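Local coordinates for protein amino Transferase (PDB 3ELE) that probably transfers amino groups between amino acids and keto acids, using bound pyridoxal-5'-phosphate as cofactor, as in class I and II aminotransferases, at residues 28-41 with 352-364. Numbering follows the deposited sequence.
Sequences RAAIVGKENVYDFS and AKEEDVLIVAADG. With EDO (1,2-ethanediol), chain G.
Tyr38 and Asp39 pair with Val357 and Leu358 as a two-stranded parallel sheet, which in this class I and II aminotransferase joins the chain after helix 17-32 to the chain after helix 345-353. Tyr38 N donates to Asp356 O (2.8 Å), Leu358 N to Tyr38 O and Phe40 N to Leu358 O. Beside the strands, the guanidinium of Arg28 meets the Asp356 carboxylate edge-on, their planes 13° apart: NE reaches the syn lone pair of OD1 at 2.9 Å, while NH2 to OD2 is a weak bond. Bends at chi2 (-58°) and chi3 (-61°) curl the arginine chain round to present this edge. A methionine in place of Arg28 would probably leave the Asp356 carboxylate without its counter-charge and freer to turn. Over one guanidinium face sits O2 of an ethanediol molecule. Asp356, with positive phi, is also the C-prime residue of the Schellman motif ending helix 345-353. On the sheet side bearing Val357, Phe40 CE2 rests 4.1 Å from Val357 CG1, and Phe389 of helix 379-396 touches both residues. A water bridges the segments, donating to Asn36 O and to Asp356 OD2, each at 2.6 Å.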
loop_
_atom_site.group_PDB
_atom_site.type_symbol
_atom_site.label_atom_id
_atom_site.label_comp_id
_atom_site.label_asym_id
_atom_site.label_seq_id
_atom_site.Cartn_x
_atom_site.Cartn_y
_atom_site.Cartn_z
ATOM N N ARG A 28 -30.136 -7.231 -12.898
ATOM C CA ARG A 28 -31.475 -7.676 -12.490
ATOM C C ARG A 28 -32.354 -6.517 -11.977
ATOM O O ARG A 28 -33.566 -6.517 -12.212
ATOM C CB ARG A 28 -31.395 -8.803 -11.442
ATOM C CG ARG A 28 -30.963 -10.185 -11.975
ATOM C CD ARG A 28 -31.850 -10.760 -13.086
ATOM N NE ARG A 28 -33.227 -10.975 -12.660
ATOM C CZ ARG A 28 -34.255 -11.255 -13.455
ATOM N NH1 ARG A 28 -34.141 -11.310 -14.781
ATOM N NH2 ARG A 28 -35.442 -11.448 -12.904
ATOM N N ALA A 29 -31.743 -5.549 -11.284
ATOM C CA ALA A 29 -32.429 -4.348 -10.807
ATOM C C ALA A 29 -33.036 -3.580 -11.982
ATOM O O ALA A 29 -34.157 -3.087 -11.877
ATOM C CB ALA A 29 -31.477 -3.440 -10.013
ATOM N N ALA A 30 -32.292 -3.489 -13.088
ATOM C CA ALA A 30 -32.779 -2.851 -14.320
ATOM C C ALA A 30 -34.022 -3.525 -14.905
ATOM O O ALA A 30 -34.877 -2.850 -15.480
ATOM C CB ALA A 30 -31.650 -2.805 -15.389
ATOM N N ILE A 31 -34.142 -4.842 -14.717
ATOM C CA ILE A 31 -35.247 -5.639 -15.266
ATOM C C ILE A 31 -36.459 -5.732 -14.336
ATOM O O ILE A 31 -37.577 -5.525 -14.791
ATOM C CB ILE A 31 -34.752 -7.063 -15.665
ATOM C CG1 ILE A 31 -33.616 -6.954 -16.701
ATOM C CG2 ILE A 31 -35.893 -7.910 -16.232
ATOM C CD1 ILE A 31 -32.975 -8.263 -17.045
ATOM N N VAL A 32 -36.225 -6.029 -13.052
ATOM C CA VAL A 32 -37.296 -6.223 -12.048
ATOM C C VAL A 32 -37.385 -5.169 -10.932
ATOM O O VAL A 32 -38.260 -5.285 -10.083
ATOM C CB VAL A 32 -37.174 -7.634 -11.360
ATOM C CG1 VAL A 32 -37.166 -8.756 -12.405
ATOM C CG2 VAL A 32 -35.949 -7.707 -10.468
ATOM N N GLY A 33 -36.510 -4.159 -10.923
ATOM C CA GLY A 33 -36.510 -3.114 -9.886
ATOM C C GLY A 33 -35.645 -3.518 -8.707
ATOM O O GLY A 33 -35.637 -4.689 -8.314
ATOM N N LYS A 34 -34.899 -2.560 -8.145
ATOM C CA LYS A 34 -34.020 -2.825 -6.993
ATOM C C LYS A 34 -34.793 -3.316 -5.765
ATOM O O LYS A 34 -34.272 -4.138 -5.021
ATOM C CB LYS A 34 -33.098 -1.636 -6.646
ATOM C CG LYS A 34 -33.791 -0.344 -6.200
ATOM C CD LYS A 34 -32.750 0.696 -5.748
ATOM C CE LYS A 34 -33.411 2.036 -5.365
ATOM N NZ LYS A 34 -32.406 3.043 -4.873
ATOM N N GLU A 35 -36.037 -2.856 -5.579
ATOM C CA GLU A 35 -36.894 -3.346 -4.473
ATOM C C GLU A 35 -37.135 -4.883 -4.535
ATOM O O GLU A 35 -37.376 -5.505 -3.499
ATOM C CB GLU A 35 -38.262 -2.624 -4.467
ATOM C CG GLU A 35 -39.096 -2.788 -3.155
ATOM C CD GLU A 35 -40.577 -2.359 -3.276
ATOM O OE1 GLU A 35 -41.084 -2.173 -4.405
ATOM O OE2 GLU A 35 -41.243 -2.255 -2.219
ATOM N N ASN A 36 -37.088 -5.455 -5.746
ATOM C CA ASN A 36 -37.325 -6.881 -6.007
ATOM C C ASN A 36 -36.053 -7.740 -6.217
ATOM O O ASN A 36 -36.155 -8.878 -6.697
ATOM C CB ASN A 36 -38.262 -7.007 -7.217
ATOM C CG ASN A 36 -39.584 -6.307 -6.998
ATOM O OD1 ASN A 36 -40.269 -6.554 -6.007
ATOM N ND2 ASN A 36 -39.970 -5.454 -7.936
ATOM N N VAL A 37 -34.883 -7.192 -5.860
ATOM C CA VAL A 37 -33.594 -7.891 -5.916
ATOM C C VAL A 37 -33.058 -7.918 -4.474
ATOM O O VAL A 37 -32.940 -6.872 -3.832
ATOM C CB VAL A 37 -32.594 -7.213 -6.873
ATOM C CG1 VAL A 37 -31.253 -7.926 -6.833
ATOM C CG2 VAL A 37 -33.148 -7.198 -8.292
ATOM N N TYR A 38 -32.747 -9.117 -3.985
ATOM C CA TYR A 38 -32.320 -9.333 -2.599
ATOM C C TYR A 38 -30.859 -9.738 -2.589
ATOM O O TYR A 38 -30.489 -10.922 -2.515
ATOM C CB TYR A 38 -33.269 -10.324 -1.928
ATOM C CG TYR A 38 -34.716 -9.944 -2.237
ATOM C CD1 TYR A 38 -35.290 -8.815 -1.671
ATOM C CD2 TYR A 38 -35.480 -10.688 -3.142
ATOM C CE1 TYR A 38 -36.633 -8.430 -1.979
ATOM C CE2 TYR A 38 -36.845 -10.325 -3.451
ATOM C CZ TYR A 38 -37.402 -9.193 -2.872
ATOM O OH TYR A 38 -38.732 -8.843 -3.177
ATOM N N ASP A 39 -30.034 -8.699 -2.660
ATOM C CA ASP A 39 -28.591 -8.829 -2.724
ATOM C C ASP A 39 -27.929 -8.876 -1.356
ATOM O O ASP A 39 -27.775 -7.834 -0.691
ATOM C CB ASP A 39 -28.026 -7.675 -3.561
ATOM C CG ASP A 39 -26.529 -7.732 -3.732
ATOM O OD1 ASP A 39 -25.898 -8.802 -3.506
ATOM O OD2 ASP A 39 -25.989 -6.663 -4.117
ATOM N N PHE A 40 -27.514 -10.095 -0.971
ATOM C CA PHE A 40 -26.767 -10.348 0.252
ATOM C C PHE A 40 -25.336 -10.803 -0.066
ATOM O O PHE A 40 -24.721 -11.464 0.771
ATOM C CB PHE A 40 -27.442 -11.449 1.091
ATOM C CG PHE A 40 -28.897 -11.218 1.374
ATOM C CD1 PHE A 40 -29.309 -10.476 2.484
ATOM C CD2 PHE A 40 -29.864 -11.801 0.567
ATOM C CE1 PHE A 40 -30.659 -10.296 2.756
ATOM C CE2 PHE A 40 -31.219 -11.615 0.823
ATOM C CZ PHE A 40 -31.613 -10.868 1.920
ATOM N N SER A 41 -24.779 -10.415 -1.223
ATOM C CA SER A 41 -23.452 -10.890 -1.669
ATOM C C SER A 41 -22.210 -10.179 -1.082
ATOM O O SER A 41 -21.605 -10.697 -0.156
ATOM C CB SER A 41 -23.380 -10.922 -3.207
ATOM O OG SER A 41 -23.414 -9.613 -3.752
ATOM N N ALA A 352 -31.822 -20.187 -5.353
ATOM C CA ALA A 352 -32.031 -18.887 -4.703
ATOM C C ALA A 352 -32.091 -17.812 -5.782
ATOM O O ALA A 352 -33.011 -17.003 -5.791
ATOM C CB ALA A 352 -30.894 -18.585 -3.724
ATOM N N LYS A 353 -31.130 -17.873 -6.716
ATOM C CA LYS A 353 -31.029 -16.938 -7.865
ATOM C C LYS A 353 -32.333 -16.866 -8.690
ATOM O O LYS A 353 -32.670 -15.796 -9.191
ATOM C CB LYS A 353 -29.840 -17.304 -8.779
ATOM C CG LYS A 353 -28.924 -16.171 -9.118
ATOM C CD LYS A 353 -27.791 -16.678 -9.986
ATOM C CE LYS A 353 -26.612 -15.749 -10.005
ATOM N NZ LYS A 353 -25.527 -16.287 -10.886
ATOM N N GLU A 354 -33.080 -17.979 -8.789
ATOM C CA GLU A 354 -34.388 -18.004 -9.489
ATOM C C GLU A 354 -35.435 -17.035 -8.906
ATOM O O GLU A 354 -36.406 -16.701 -9.604
ATOM C CB GLU A 354 -35.028 -19.410 -9.500
ATOM C CG GLU A 354 -34.240 -20.532 -10.182
ATOM C CD GLU A 354 -34.984 -21.887 -10.202
ATOM O OE1 GLU A 354 -35.935 -22.101 -9.416
ATOM O OE2 GLU A 354 -34.609 -22.758 -11.018
ATOM N N GLU A 355 -35.285 -16.653 -7.631
ATOM C CA GLU A 355 -36.187 -15.705 -6.946
ATOM C C GLU A 355 -35.470 -14.403 -6.577
ATOM O O GLU A 355 -35.922 -13.667 -5.689
ATOM C CB GLU A 355 -36.782 -16.354 -5.677
ATOM C CG GLU A 355 -37.400 -17.747 -5.882
ATOM C CD GLU A 355 -38.443 -17.787 -6.988
ATOM O OE1 GLU A 355 -39.202 -16.804 -7.129
ATOM O OE2 GLU A 355 -38.505 -18.809 -7.711
ATOM N N ASP A 356 -34.364 -14.124 -7.279
ATOM C CA ASP A 356 -33.541 -12.925 -7.101
ATOM C C ASP A 356 -32.935 -12.717 -5.706
ATOM O O ASP A 356 -32.715 -11.576 -5.279
ATOM C CB ASP A 356 -34.293 -11.683 -7.620
ATOM C CG ASP A 356 -34.451 -11.689 -9.125
ATOM O OD1 ASP A 356 -33.403 -11.671 -9.811
ATOM O OD2 ASP A 356 -35.607 -11.659 -9.610
ATOM N N VAL A 357 -32.623 -13.836 -5.039
ATOM C CA VAL A 357 -31.927 -13.843 -3.762
ATOM C C VAL A 357 -30.486 -14.183 -4.104
ATOM O O VAL A 357 -30.204 -15.295 -4.570
ATOM C CB VAL A 357 -32.537 -14.850 -2.771
ATOM C CG1 VAL A 357 -31.682 -14.953 -1.504
ATOM C CG2 VAL A 357 -33.990 -14.425 -2.427
ATOM N N LEU A 358 -29.587 -13.227 -3.864
ATOM C CA LEU A 358 -28.188 -13.344 -4.196
ATOM C C LEU A 358 -27.382 -13.660 -2.923
ATOM O O LEU A 358 -27.050 -12.785 -2.129
ATOM C CB LEU A 358 -27.699 -12.084 -4.930
ATOM C CG LEU A 358 -28.642 -11.523 -6.015
ATOM C CD1 LEU A 358 -27.998 -10.350 -6.732
ATOM C CD2 LEU A 358 -29.038 -12.576 -7.016
ATOM N N ILE A 359 -27.143 -14.949 -2.728
ATOM C CA ILE A 359 -26.385 -15.483 -1.591
ATOM C C ILE A 359 -25.178 -16.170 -2.159
ATOM O O ILE A 359 -25.160 -16.502 -3.336
ATOM C CB ILE A 359 -27.242 -16.393 -0.666
ATOM C CG1 ILE A 359 -27.920 -17.551 -1.432
ATOM C CG2 ILE A 359 -28.269 -15.540 -0.018
ATOM C CD1 ILE A 359 -28.793 -18.441 -0.586
ATOM N N VAL A 360 -24.184 -16.409 -1.309
ATOM C CA VAL A 360 -22.877 -16.910 -1.727
ATOM C C VAL A 360 -22.593 -18.295 -1.143
ATOM O O VAL A 360 -22.664 -18.469 0.073
ATOM C CB VAL A 360 -21.776 -15.899 -1.247
ATOM C CG1 VAL A 360 -20.383 -16.389 -1.567
ATOM C CG2 VAL A 360 -22.002 -14.499 -1.875
ATOM N N ALA A 361 -22.241 -19.257 -2.006
ATOM C CA ALA A 361 -21.884 -20.625 -1.576
ATOM C C ALA A 361 -20.628 -20.550 -0.724
ATOM O O ALA A 361 -19.717 -19.794 -1.043
ATOM C CB ALA A 361 -21.666 -21.559 -2.775
ATOM N N ALA A 362 -20.601 -21.317 0.367
ATOM C CA ALA A 362 -19.488 -21.300 1.305
ATOM C C ALA A 362 -18.336 -22.269 0.952
ATOM O O ALA A 362 -17.370 -22.368 1.711
ATOM C CB ALA A 362 -19.997 -21.532 2.721
ATOM N N ASP A 363 -18.416 -22.937 -0.209
ATOM C CA ASP A 363 -17.389 -23.898 -0.678
ATOM C C ASP A 363 -16.023 -23.220 -0.768
ATOM O O ASP A 363 -15.046 -23.737 -0.251
ATOM C CB ASP A 363 -17.723 -24.494 -2.053
ATOM C CG ASP A 363 -19.150 -25.045 -2.141
ATOM O OD1 ASP A 363 -20.081 -24.328 -1.730
ATOM O OD2 ASP A 363 -19.345 -26.139 -2.681
ATOM N N GLY A 364 -15.999 -22.042 -1.381
ATOM C CA GLY A 364 -14.801 -21.206 -1.521
ATOM C C GLY A 364 -14.220 -20.717 -0.200
ATOM O O GLY A 364 -13.027 -20.437 -0.130
HETATM C C1 EDO G . -35.327 -15.314 -12.278
HETATM O O1 EDO G . -36.386 -16.265 -12.428
HETATM C C2 EDO G . -34.749 -14.984 -13.641
HETATM O O2 EDO G . -33.372 -14.633 -13.494
HETATM O O HOH W 1 -37.484 -10.612 -8.109
#